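PDB 2ZNM: Thiol:disulfide interchange protein DsbA from Neisseria meningitidis serogroup B, which probably acts as a periplasmic thiol-disulfide oxidoreductase of the thioredoxin family, exchanging disulfides with other proteins through a redox-active cysteine pair. Local coordinates for residues A[160-165]-A[176-181]; A[44-49]-A[170-175]; A[72-77]-A[100-105]; A[31-36]-A[149-154]. One frame throughout, in Å; residues are numbered along the deposited sequence.

How the contacts relate
Following the chain from the N terminus, contact 4 opens first at the cysteine loop 31-36 and closes at 149-154, bringing the loop with the cis proline up to it. Contact 2 opens within that span at 44-49 but closes beyond it at 170-175, so the two cross. Contact 3 (72-77 with 100-105) is local and nests inside both, within the helical part of the molecule; it meets contact 4 where Y32 touches A75. Contact 1 begins after contact 4 has closed and crosses contact 2: its strand 160-162 pairs with strand 153-156 of contact 4, and contacts 1 and 2 share helix 167-185, which they seat against the sheet and helix 42-50.

Contact 1 (A[160-165]-A[176-181]); sequences YRVIFN and KELVAK
Y160 OH is hydrogen-bonded to the carboxylate of E185, further along helix 167-185, and CE of K181 packs against the same hydroxyl at 3.7 Å. The lysine uses its aliphatic part here. CD lies over one face of the Y160 ring and CE sits near CZ, the lysine chain running across the tyrosine at about a right angle. K181 gets there by staying extended, with CG anti to the backbone N (chi1 -175°), and bending at its last torsion. Y9 of strand 9-11 also meets the tyrosine ring, the two planes steeply inclined.

Nearer the strand backbone the contact becomes purely apolar. CB of Y160 rests 3.9 Å from CG of L178, and the CD2 methyl of L178 reaches on to CG2 of V162 at 4.0 Å, so one leucine spans two alternate residues of the strand. Strand 160-162 and helix 176-181 run almost exactly antiparallel, 172° between their directions with axes 10.1 Å apart, as the closing helix of a thioredoxin fold lies over its sheet. The chemistry is graded: buried leucine and valine supply dispersion contacts at the inner end, whereas at the outer end the ring is held by a lysine chain crossing one face and a glutamate at its hydroxyl, which should restrict how far the tyrosine can swing.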
loop_
_atom_site.group_PDB
_atom_site.type_symbol
_atom_site.label_atom_id
_atom_site.label_comp_id
_atom_site.label_asym_id
_atom_site.label_seq_id
_atom_site.Cartn_x
_atom_site.Cartn_y
_atom_site.Cartn_z
ATOM N N TYR A 160 -7.218 -9.688 -10.218
ATOM C CA TYR A 160 -6.938 -10.948 -9.540
ATOM C C TYR A 160 -6.287 -10.733 -8.193
ATOM O O TYR A 160 -5.257 -10.066 -8.080
ATOM C CB TYR A 160 -6.086 -11.880 -10.410
ATOM C CG TYR A 160 -6.700 -12.210 -11.744
ATOM C CD1 TYR A 160 -7.770 -13.101 -11.839
ATOM C CD2 TYR A 160 -6.210 -11.638 -12.915
ATOM C CE1 TYR A 160 -8.342 -13.419 -13.068
ATOM C CE2 TYR A 160 -6.775 -11.951 -14.159
ATOM C CZ TYR A 160 -7.838 -12.841 -14.221
ATOM O OH TYR A 160 -8.400 -13.151 -15.427
ATOM N N ARG A 161 -6.918 -11.320 -7.182
ATOM C CA ARG A 161 -6.535 -11.165 -5.785
ATOM C C ARG A 161 -5.757 -12.403 -5.380
ATOM O O ARG A 161 -6.243 -13.527 -5.536
ATOM C CB ARG A 161 -7.799 -11.035 -4.935
ATOM C CG ARG A 161 -7.607 -10.761 -3.454
ATOM C CD ARG A 161 -8.992 -10.728 -2.828
ATOM N NE ARG A 161 -9.064 -9.903 -1.627
ATOM C CZ ARG A 161 -10.132 -9.192 -1.276
ATOM N NH1 ARG A 161 -11.209 -9.175 -2.049
ATOM N NH2 ARG A 161 -10.108 -8.471 -0.170
ATOM N N VAL A 162 -4.547 -12.193 -4.878
ATOM C CA VAL A 162 -3.695 -13.294 -4.460
ATOM C C VAL A 162 -4.287 -14.016 -3.251
ATOM O O VAL A 162 -4.834 -13.380 -2.343
ATOM C CB VAL A 162 -2.267 -12.795 -4.126
ATOM C CG1 VAL A 162 -1.423 -13.911 -3.526
ATOM C CG2 VAL A 162 -1.603 -12.232 -5.372
ATOM N N ILE A 163 -4.192 -15.342 -3.262
ATOM C CA ILE A 163 -4.393 -16.146 -2.062
ATOM C C ILE A 163 -3.023 -16.601 -1.571
ATOM O O ILE A 163 -2.307 -17.294 -2.288
ATOM C CB ILE A 163 -5.290 -17.388 -2.321
ATOM C CG1 ILE A 163 -6.671 -16.962 -2.831
ATOM C CG2 ILE A 163 -5.398 -18.248 -1.047
ATOM C CD1 ILE A 163 -7.598 -18.118 -3.174
ATOM N N PHE A 164 -2.655 -16.205 -0.359
ATOM C CA PHE A 164 -1.352 -16.575 0.198
ATOM C C PHE A 164 -1.423 -17.951 0.867
ATOM O O PHE A 164 -1.375 -18.073 2.095
ATOM C CB PHE A 164 -0.841 -15.503 1.165
ATOM C CG PHE A 164 -0.506 -14.189 0.506
ATOM C CD1 PHE A 164 0.729 -13.995 -0.113
ATOM C CD2 PHE A 164 -1.416 -13.136 0.519
ATOM C CE1 PHE A 164 1.042 -12.775 -0.721
ATOM C CE2 PHE A 164 -1.107 -11.908 -0.082
ATOM C CZ PHE A 164 0.120 -11.732 -0.702
ATOM N N ASN A 165 -1.544 -18.983 0.037
ATOM C CA ASN A 165 -1.701 -20.357 0.511
ATOM C C ASN A 165 -0.380 -21.093 0.755
ATOM O O ASN A 165 -0.354 -22.133 1.422
ATOM C CB ASN A 165 -2.624 -21.165 -0.427
ATOM C CG ASN A 165 -2.125 -21.212 -1.875
ATOM O OD1 ASN A 165 -1.632 -20.222 -2.420
ATOM N ND2 ASN A 165 -2.281 -22.366 -2.509
ATOM N N LYS A 176 3.895 -13.265 -9.897
ATOM C CA LYS A 176 4.593 -13.270 -11.187
ATOM C C LYS A 176 3.826 -13.990 -12.301
ATOM O O LYS A 176 3.768 -13.499 -13.431
ATOM C CB LYS A 176 6.028 -13.782 -11.061
ATOM C CG LYS A 176 7.012 -12.671 -10.680
ATOM C CD LYS A 176 8.420 -13.195 -10.478
ATOM C CE LYS A 176 9.055 -13.624 -11.805
ATOM N NZ LYS A 176 10.438 -14.174 -11.624
ATOM N N GLU A 177 3.224 -15.132 -11.958
ATOM C CA GLU A 177 2.365 -15.893 -12.871
ATOM C C GLU A 177 1.097 -15.124 -13.256
ATOM O O GLU A 177 0.630 -15.223 -14.386
ATOM C CB GLU A 177 1.988 -17.248 -12.261
ATOM C CG GLU A 177 3.061 -18.336 -12.396
ATOM C CD GLU A 177 2.557 -19.731 -12.008
ATOM O OE1 GLU A 177 1.857 -19.863 -10.973
ATOM O OE2 GLU A 177 2.870 -20.704 -12.736
ATOM N N LEU A 178 0.557 -14.362 -12.308
ATOM C CA LEU A 178 -0.625 -13.526 -12.528
ATOM C C LEU A 178 -0.356 -12.349 -13.452
ATOM O O LEU A 178 -1.222 -11.959 -14.232
ATOM C CB LEU A 178 -1.188 -13.027 -11.192
ATOM C CG LEU A 178 -2.516 -13.547 -10.617
ATOM C CD1 LEU A 178 -2.934 -14.923 -11.120
ATOM C CD2 LEU A 178 -2.488 -13.520 -9.084
ATOM N N VAL A 179 0.837 -11.773 -13.348
ATOM C CA VAL A 179 1.270 -10.714 -14.260
ATOM C C VAL A 179 1.400 -11.272 -15.683
ATOM O O VAL A 179 1.034 -10.599 -16.651
ATOM C CB VAL A 179 2.598 -10.061 -13.786
ATOM C CG1 VAL A 179 3.168 -9.134 -14.842
ATOM C CG2 VAL A 179 2.379 -9.300 -12.478
ATOM N N ALA A 180 1.898 -12.505 -15.799
ATOM C CA ALA A 180 2.003 -13.187 -17.098
ATOM C C ALA A 180 0.632 -13.582 -17.647
ATOM O O ALA A 180 0.433 -13.627 -18.864
ATOM C CB ALA A 180 2.910 -14.400 -16.999
ATOM N N LYS A 181 -0.305 -13.867 -16.742
ATOM C CA LYS A 181 -1.698 -14.153 -17.097
ATOM C C LYS A 181 -2.389 -12.910 -17.672
ATOM O O LYS A 181 -3.033 -12.979 -18.722
ATOM C CB LYS A 181 -2.468 -14.680 -15.875
ATOM C CG LYS A 181 -3.905 -15.124 -16.152
ATOM C CD LYS A 181 -4.551 -15.701 -14.901
ATOM C CE LYS A 181 -6.041 -15.971 -15.098
ATOM N NZ LYS A 181 -6.308 -17.154 -15.966
#

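Contact 2 (A[44-49]-A[170-175]); sequences LLKLGK and GGVHTI
L47 and I175 meet at about a right angle, methyl against methyl, and the rest of the helix-helix contact is arranged around this pair. CD1 of L47 is 3.9 Å from CD1 of I175, while the other leucine methyl, CD2, sits 4.0 Å from CG2 of I175; the leucine fork therefore touches both branches of the isoleucine. Although the CB of L47 does not aim straight at the partner helix, the outer carbons close the distance. On the other side I175 has CG1 beside its backbone N and CG2 anti to that N (chi1 -65°), which spreads both branches before the leucine.

V172, one turn earlier than I175, comes in over the same leucine, its CB 4.4 Å from CD2 of L47. Its CG1 also lies 4.4 Å from CD of K46, a looser approach in which the lysine lends its methylenes at the solvent side. Behind this face, T174 folds back on its own helix: OG1 donates to the carbonyl O of G170 at 3.0 Å, and T174 N reaches the same oxygen from the opposite face of its plane, a pairing that ties the hydroxyl into the helix and fixes its rotation.

The axes are 11.0 Å apart and cross at -41°. L47 also rests on L57 and I175 on V26, so both helices lie on one face of the central sheet, the layering of helices 42-50 and 167-185 expected of a thioredoxin fold.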
loop_
_atom_site.group_PDB
_atom_site.type_symbol
_atom_site.label_atom_id
_atom_site.label_comp_id
_atom_site.label_asym_id
_atom_site.label_seq_id
_atom_site.Cartn_x
_atom_site.Cartn_y
_atom_site.Cartn_z
ATOM N N LEU A 44 7.311 -5.809 -0.858
ATOM C CA LEU A 44 7.508 -4.677 -1.788
ATOM C C LEU A 44 8.924 -4.579 -2.339
ATOM O O LEU A 44 9.119 -4.311 -3.530
ATOM C CB LEU A 44 7.149 -3.356 -1.092
ATOM C CG LEU A 44 5.766 -2.727 -1.290
ATOM C CD1 LEU A 44 4.734 -3.649 -1.967
ATOM C CD2 LEU A 44 5.240 -2.148 0.011
ATOM N N LEU A 45 9.905 -4.786 -1.463
ATOM C CA LEU A 45 11.316 -4.810 -1.836
ATOM C C LEU A 45 11.656 -5.953 -2.823
ATOM O O LEU A 45 12.345 -5.737 -3.834
ATOM C CB LEU A 45 12.178 -4.868 -0.565
ATOM C CG LEU A 45 13.691 -4.569 -0.526
ATOM C CD1 LEU A 45 14.496 -5.803 -0.231
ATOM C CD2 LEU A 45 14.239 -3.855 -1.737
ATOM N N LYS A 46 11.163 -7.156 -2.534
ATOM C CA LYS A 46 11.387 -8.313 -3.381
ATOM C C LYS A 46 10.707 -8.166 -4.749
ATOM O O LYS A 46 11.294 -8.484 -5.776
ATOM C CB LYS A 46 10.850 -9.550 -2.682
ATOM C CG LYS A 46 11.783 -10.732 -2.696
ATOM C CD LYS A 46 11.763 -11.478 -4.006
ATOM C CE LYS A 46 12.976 -12.397 -4.088
ATOM N NZ LYS A 46 12.909 -13.522 -3.113
ATOM N N LEU A 47 9.458 -7.705 -4.741
ATOM C CA LEU A 47 8.680 -7.513 -5.954
ATOM C C LEU A 47 9.310 -6.453 -6.854
ATOM O O LEU A 47 9.330 -6.608 -8.063
ATOM C CB LEU A 47 7.222 -7.156 -5.623
ATOM C CG LEU A 47 6.323 -8.312 -5.162
ATOM C CD1 LEU A 47 4.937 -7.819 -4.763
ATOM C CD2 LEU A 47 6.233 -9.440 -6.212
ATOM N N GLY A 48 9.846 -5.394 -6.256
ATOM C CA GLY A 48 10.557 -4.357 -7.002
ATOM C C GLY A 48 11.660 -4.886 -7.893
ATOM O O GLY A 48 11.922 -4.327 -8.961
ATOM N N LYS A 49 12.314 -5.965 -7.469
ATOM C CA LYS A 49 13.391 -6.556 -8.272
ATOM C C LYS A 49 12.937 -7.739 -9.122
ATOM O O LYS A 49 13.473 -7.949 -10.205
ATOM C CB LYS A 49 14.585 -6.944 -7.390
ATOM C CG LYS A 49 15.110 -5.826 -6.474
ATOM C CD LYS A 49 15.950 -4.813 -7.240
ATOM C CE LYS A 49 16.743 -3.896 -6.302
ATOM N NZ LYS A 49 15.866 -3.099 -5.385
ATOM N N GLY A 170 5.977 -18.429 -2.184
ATOM C CA GLY A 170 4.872 -18.919 -3.009
ATOM C C GLY A 170 4.020 -17.752 -3.491
ATOM O O GLY A 170 3.435 -17.804 -4.581
ATOM N N GLY A 171 3.966 -16.701 -2.669
ATOM C CA GLY A 171 3.300 -15.450 -3.017
ATOM C C GLY A 171 3.916 -14.716 -4.197
ATOM O O GLY A 171 3.185 -14.314 -5.104
ATOM N N VAL A 172 5.245 -14.542 -4.201
ATOM C CA VAL A 172 5.923 -13.842 -5.310
ATOM C C VAL A 172 5.759 -14.601 -6.629
ATOM O O VAL A 172 5.576 -13.997 -7.689
ATOM C CB VAL A 172 7.441 -13.486 -5.035
ATOM C CG1 VAL A 172 7.637 -12.872 -3.646
ATOM C CG2 VAL A 172 8.361 -14.677 -5.241
ATOM N N HIS A 173 5.801 -15.927 -6.534
ATOM C CA HIS A 173 5.606 -16.810 -7.666
ATOM C C HIS A 173 4.189 -16.691 -8.238
ATOM O O HIS A 173 4.007 -16.657 -9.457
ATOM C CB HIS A 173 5.903 -18.252 -7.253
ATOM C CG HIS A 173 5.562 -19.259 -8.304
ATOM N ND1 HIS A 173 6.278 -19.383 -9.475
ATOM C CD2 HIS A 173 4.573 -20.181 -8.366
ATOM C CE1 HIS A 173 5.747 -20.342 -10.212
ATOM N NE2 HIS A 173 4.713 -20.844 -9.561
ATOM N N THR A 174 3.196 -16.626 -7.350
ATOM C CA THR A 174 1.796 -16.458 -7.743
ATOM C C THR A 174 1.579 -15.099 -8.399
ATOM O O THR A 174 0.942 -15.009 -9.448
ATOM C CB THR A 174 0.835 -16.671 -6.545
ATOM O OG1 THR A 174 0.852 -18.055 -6.170
ATOM C CG2 THR A 174 -0.598 -16.277 -6.895
ATOM N N ILE A 175 2.136 -14.050 -7.792
ATOM C CA ILE A 175 2.078 -12.702 -8.352
ATOM C C ILE A 175 2.713 -12.664 -9.745
ATOM O O ILE A 175 2.116 -12.118 -10.674
ATOM C CB ILE A 175 2.710 -11.649 -7.397
ATOM C CG1 ILE A 175 1.889 -11.540 -6.110
ATOM C CG2 ILE A 175 2.784 -10.280 -8.054
ATOM C CD1 ILE A 175 2.668 -11.038 -4.880
#

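Contact 3 (A[72-77]-A[100-105]); sequences ARMAAA and IRLENR
Two arginines, R73 and R105, lie close enough that CD of R105 packs 3.9 Å from NH1 of R73, with NH2 of R73 only 4.4 Å from NE of R105. Their guanidinium planes are 21° apart and the two side chains approach each other obliquely. Both turn to D128: R105 NE makes a salt bridge to its carboxylate, and R73 NH2 forms a long, weak ion pair with the same oxygen. R73 NE is separately hydrogen-bonded to the carbonyl of Y127, so the head of this arginine is oriented by its neighbours, and the shared carboxylate probably offsets the like charges.

The contact belongs to the helical domain inserted into the thioredoxin fold of DsbA-like proteins, where helix 69-81 packs beside the loop leading into helix 105-113. That loop contains a type I turn from R101 to N104, closed by N104 N to R101 O at 3.0 Å, and N104 stands at the N-cap position of the next helix.

L102, within the turn, meets M74, a selenomethionine. Bends at chi2 (55°) and chi3 (84°) curl the end of M74 round, bringing its CE to 4.2 Å from CG of L102, the two side chains crossing at roughly a right angle. A108 and W111 of helix 105-113, together with Y127, also touch M74, burying it among apolar groups.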
loop_
_atom_site.group_PDB
_atom_site.type_symbol
_atom_site.label_atom_id
_atom_site.label_comp_id
_atom_site.label_asym_id
_atom_site.label_seq_id
_atom_site.Cartn_x
_atom_site.Cartn_y
_atom_site.Cartn_z
ATOM N N ALA A 72 -4.250 6.610 6.827
ATOM C CA ALA A 72 -4.318 6.700 5.375
ATOM C C ALA A 72 -3.803 8.039 4.835
ATOM O O ALA A 72 -3.157 8.078 3.784
ATOM C CB ALA A 72 -5.746 6.427 4.886
ATOM N N ARG A 73 -4.115 9.126 5.538
ATOM C CA ARG A 73 -3.613 10.463 5.197
ATOM C C ARG A 73 -2.088 10.582 5.330
ATOM O O ARG A 73 -1.448 11.266 4.522
ATOM C CB ARG A 73 -4.286 11.514 6.071
ATOM C CG ARG A 73 -4.026 12.931 5.624
ATOM C CD ARG A 73 -4.805 13.911 6.456
ATOM N NE ARG A 73 -4.615 15.265 5.952
ATOM C CZ ARG A 73 -5.238 16.338 6.415
ATOM N NH1 ARG A 73 -6.114 16.241 7.404
ATOM N NH2 ARG A 73 -4.980 17.517 5.880
HETATM N N MSE A 74 -1.517 9.929 6.353
HETATM C CA MSE A 74 -0.062 9.815 6.480
HETATM C C MSE A 74 0.558 9.085 5.271
HETATM O O MSE A 74 1.521 9.574 4.666
HETATM C CB MSE A 74 0.325 9.130 7.791
HETATM C CG MSE A 74 1.832 9.074 8.048
HETATM SE SE MSE A 74 2.725 10.836 7.984
HETATM C CE MSE A 74 2.383 11.461 9.813
ATOM N N ALA A 75 -0.011 7.934 4.911
ATOM C CA ALA A 75 0.464 7.171 3.749
ATOM C C ALA A 75 0.401 8.009 2.491
ATOM O O ALA A 75 1.304 7.954 1.676
ATOM C CB ALA A 75 -0.342 5.883 3.565
ATOM N N ALA A 76 -0.671 8.779 2.325
ATOM C CA ALA A 76 -0.789 9.628 1.155
ATOM C C ALA A 76 0.259 10.726 1.186
ATOM O O ALA A 76 0.853 11.019 0.169
ATOM C CB ALA A 76 -2.195 10.217 1.033
ATOM N N ALA A 77 0.480 11.331 2.351
ATOM C CA ALA A 77 1.491 12.381 2.504
ATOM C C ALA A 77 2.893 11.904 2.099
ATOM O O ALA A 77 3.574 12.571 1.319
ATOM C CB ALA A 77 1.497 12.907 3.922
ATOM N N ILE A 100 2.066 7.887 20.732
ATOM C CA ILE A 100 1.361 9.086 20.286
ATOM C C ILE A 100 0.253 8.647 19.340
ATOM O O ILE A 100 0.390 7.637 18.641
ATOM C CB ILE A 100 2.310 10.126 19.583
ATOM C CG1 ILE A 100 2.909 9.556 18.292
ATOM C CG2 ILE A 100 3.434 10.603 20.529
ATOM C CD1 ILE A 100 3.955 10.448 17.623
ATOM N N ARG A 101 -0.848 9.394 19.330
ATOM C CA ARG A 101 -1.942 9.120 18.418
ATOM C C ARG A 101 -1.644 9.784 17.060
ATOM O O ARG A 101 -2.098 10.899 16.781
ATOM C CB ARG A 101 -3.273 9.599 19.023
ATOM C CG ARG A 101 -4.478 9.349 18.130
ATOM C CD ARG A 101 -5.789 9.329 18.904
ATOM N NE ARG A 101 -6.870 8.843 18.046
ATOM C CZ ARG A 101 -7.053 7.561 17.731
ATOM N NH1 ARG A 101 -6.237 6.626 18.216
ATOM N NH2 ARG A 101 -8.055 7.209 16.938
ATOM N N LEU A 102 -0.875 9.085 16.222
ATOM C CA LEU A 102 -0.433 9.614 14.930
ATOM C C LEU A 102 -1.589 9.883 13.956
ATOM O O LEU A 102 -1.418 10.611 12.968
ATOM C CB LEU A 102 0.592 8.666 14.295
ATOM C CG LEU A 102 1.602 9.224 13.276
ATOM C CD1 LEU A 102 2.519 10.281 13.868
ATOM C CD2 LEU A 102 2.431 8.109 12.705
ATOM N N GLU A 103 -2.755 9.293 14.244
ATOM C CA GLU A 103 -3.976 9.484 13.450
ATOM C C GLU A 103 -4.477 10.918 13.528
ATOM O O GLU A 103 -5.264 11.351 12.706
ATOM C CB GLU A 103 -5.100 8.566 13.942
ATOM C CG GLU A 103 -4.980 7.119 13.536
ATOM C CD GLU A 103 -4.267 6.267 14.588
ATOM O OE1 GLU A 103 -3.528 6.827 15.436
ATOM O OE2 GLU A 103 -4.456 5.032 14.564
ATOM N N ASN A 104 -4.037 11.631 14.550
ATOM C CA ASN A 104 -4.445 12.998 14.786
ATOM C C ASN A 104 -3.508 13.962 14.062
ATOM O O ASN A 104 -2.296 13.888 14.233
ATOM C CB ASN A 104 -4.433 13.261 16.289
ATOM C CG ASN A 104 -4.925 14.635 16.640
ATOM O OD1 ASN A 104 -6.129 14.866 16.728
ATOM N ND2 ASN A 104 -3.999 15.558 16.859
ATOM N N ARG A 105 -4.082 14.861 13.263
ATOM C CA ARG A 105 -3.313 15.831 12.469
ATOM C C ARG A 105 -2.260 16.631 13.249
ATOM O O ARG A 105 -1.103 16.714 12.826
ATOM C CB ARG A 105 -4.243 16.805 11.733
ATOM C CG ARG A 105 -3.497 17.770 10.816
ATOM C CD ARG A 105 -4.464 18.576 9.997
ATOM N NE ARG A 105 -3.881 19.804 9.462
ATOM C CZ ARG A 105 -3.990 20.997 10.037
ATOM N NH1 ARG A 105 -4.649 21.129 11.182
ATOM N NH2 ARG A 105 -3.441 22.064 9.468
#

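Contact 4 (A[31-36]-A[149-154]); sequences GYFCVH and DSTPTV
The active-site corner of the thioredoxin fold is formed here, where the start of the Cys-X-X-Cys loop faces the cis-proline loop. T151, immediately before the cis peptide bond to P152, projects at C34: its OG1 lies 3.6 Å from SG of C34. The same OG1 meets the edge of the F33 ring, near the ring plane, at 3.6 Å from CE1. T151 can reach both because OG1 sits between the backbone N and the carbonyl carbon (chi1 51°), while CG2 takes the place beside the N and approaches the backbone N of G31.

F33 crosses T151 at about a right angle and folds back over its own turn, one ring face lying over CA of G31, 3.7 Å from the ring plane and toward the rim. G31 to C34 form a type I turn, closed by C34 N to G31 O at 3.2 Å. G31 N also makes a weak bond to SG of C34, 3.5 Å long with an N-H...S angle of 146°, so this N-H and the threonine hydroxyl approach the sulfur roughly at right angles to each other.

W64 borders this side, meeting the F33 ring and touching T151. C34 is predicted to pair with C37 in a redox-active disulfide, which is not formed in this model. The first cysteine of a Cys-X-X-Cys motif set against the cis-proline loop is the hallmark of the thioredoxin-family active site.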
loop_
_atom_site.group_PDB
_atom_site.type_symbol
_atom_site.label_atom_id
_atom_site.label_comp_id
_atom_site.label_asym_id
_atom_site.label_seq_id
_atom_site.Cartn_x
_atom_site.Cartn_y
_atom_site.Cartn_z
ATOM N N GLY A 31 -1.109 -1.767 6.028
ATOM C CA GLY A 31 -1.305 -0.921 7.190
ATOM C C GLY A 31 0.031 -0.651 7.838
ATOM O O GLY A 31 0.930 -1.486 7.772
ATOM N N TYR A 32 0.172 0.512 8.467
ATOM C CA TYR A 32 1.364 0.817 9.272
ATOM C C TYR A 32 1.440 0.015 10.580
ATOM O O TYR A 32 2.432 0.106 11.325
ATOM C CB TYR A 32 1.440 2.309 9.566
ATOM C CG TYR A 32 1.873 3.151 8.394
ATOM C CD1 TYR A 32 3.162 3.031 7.859
ATOM C CD2 TYR A 32 1.011 4.088 7.832
ATOM C CE1 TYR A 32 3.570 3.809 6.781
ATOM C CE2 TYR A 32 1.405 4.874 6.750
ATOM C CZ TYR A 32 2.687 4.730 6.236
ATOM O OH TYR A 32 3.084 5.507 5.178
ATOM N N PHE A 33 0.387 -0.751 10.869
ATOM C CA PHE A 33 0.372 -1.652 12.017
ATOM C C PHE A 33 0.858 -3.061 11.635
ATOM O O PHE A 33 0.806 -3.978 12.469
ATOM C CB PHE A 33 -1.047 -1.730 12.590
ATOM C CG PHE A 33 -2.086 -1.887 11.535
ATOM C CD1 PHE A 33 -2.216 -3.090 10.846
ATOM C CD2 PHE A 33 -2.898 -0.817 11.183
ATOM C CE1 PHE A 33 -3.151 -3.223 9.838
ATOM C CE2 PHE A 33 -3.825 -0.948 10.196
ATOM C CZ PHE A 33 -3.955 -2.142 9.513
ATOM N N CYS A 34 1.284 -3.238 10.375
ATOM C CA CYS A 34 1.900 -4.486 9.916
ATOM C C CYS A 34 3.327 -4.511 10.442
ATOM O O CYS A 34 4.097 -3.596 10.172
ATOM C CB CYS A 34 1.900 -4.594 8.377
ATOM S SG CYS A 34 0.259 -4.649 7.535
ATOM N N VAL A 35 3.680 -5.541 11.206
ATOM C CA VAL A 35 4.966 -5.547 11.905
ATOM C C VAL A 35 6.065 -6.229 11.090
ATOM O O VAL A 35 6.005 -7.429 10.787
ATOM C CB VAL A 35 4.868 -6.108 13.357
ATOM C CG1 VAL A 35 6.239 -6.066 14.067
ATOM C CG2 VAL A 35 3.841 -5.308 14.151
ATOM N N HIS A 36 7.060 -5.421 10.733
ATOM C CA HIS A 36 8.192 -5.852 9.928
ATOM C C HIS A 36 9.441 -5.641 10.733
ATOM O O HIS A 36 9.596 -4.607 11.387
ATOM C CB HIS A 36 8.275 -5.030 8.647
ATOM C CG HIS A 36 7.038 -5.096 7.811
ATOM N ND1 HIS A 36 6.256 -3.992 7.551
ATOM C CD2 HIS A 36 6.447 -6.137 7.175
ATOM C CE1 HIS A 36 5.228 -4.350 6.804
ATOM N NE2 HIS A 36 5.324 -5.645 6.553
ATOM N N ASP A 149 -10.248 -6.779 3.763
ATOM C CA ASP A 149 -10.419 -7.034 5.190
ATOM C C ASP A 149 -9.200 -7.712 5.810
ATOM O O ASP A 149 -9.281 -8.304 6.887
ATOM C CB ASP A 149 -11.695 -7.857 5.429
ATOM C CG ASP A 149 -11.669 -9.214 4.729
ATOM O OD1 ASP A 149 -10.788 -9.447 3.860
ATOM O OD2 ASP A 149 -12.549 -10.049 5.053
ATOM N N SER A 150 -8.063 -7.579 5.132
ATOM C CA SER A 150 -6.878 -8.360 5.433
ATOM C C SER A 150 -5.650 -7.644 4.872
ATOM O O SER A 150 -5.689 -7.105 3.771
ATOM C CB SER A 150 -7.043 -9.760 4.818
ATOM O OG SER A 150 -5.902 -10.576 5.005
ATOM N N THR A 151 -4.567 -7.610 5.641
ATOM C CA THR A 151 -3.320 -6.997 5.192
ATOM C C THR A 151 -2.166 -7.983 5.374
ATOM O O THR A 151 -2.088 -8.649 6.398
ATOM C CB THR A 151 -3.011 -5.661 5.920
ATOM O OG1 THR A 151 -3.111 -5.851 7.332
ATOM C CG2 THR A 151 -3.978 -4.556 5.501
ATOM N N PRO A 152 -1.300 -8.119 4.360
ATOM C CA PRO A 152 -1.418 -7.451 3.050
ATOM C C PRO A 152 -2.422 -8.160 2.126
ATOM O O PRO A 152 -2.632 -9.371 2.244
ATOM C CB PRO A 152 -0.001 -7.563 2.478
ATOM C CG PRO A 152 0.504 -8.866 3.030
ATOM C CD PRO A 152 -0.111 -8.990 4.426
ATOM N N THR A 153 -3.078 -7.412 1.249
ATOM C CA THR A 153 -3.772 -8.055 0.142
ATOM C C THR A 153 -3.233 -7.506 -1.168
ATOM O O THR A 153 -3.080 -6.290 -1.324
ATOM C CB THR A 153 -5.330 -8.007 0.232
ATOM O OG1 THR A 153 -5.784 -6.654 0.290
ATOM C CG2 THR A 153 -5.821 -8.745 1.469
ATOM N N VAL A 154 -2.914 -8.422 -2.081
ATOM C CA VAL A 154 -2.334 -8.071 -3.372
ATOM C C VAL A 154 -3.330 -8.313 -4.509
ATOM O O VAL A 154 -3.879 -9.403 -4.654
ATOM C CB VAL A 154 -0.990 -8.825 -3.636
ATOM C CG1 VAL A 154 -0.454 -8.521 -5.031
ATOM C CG2 VAL A 154 0.055 -8.460 -2.578
#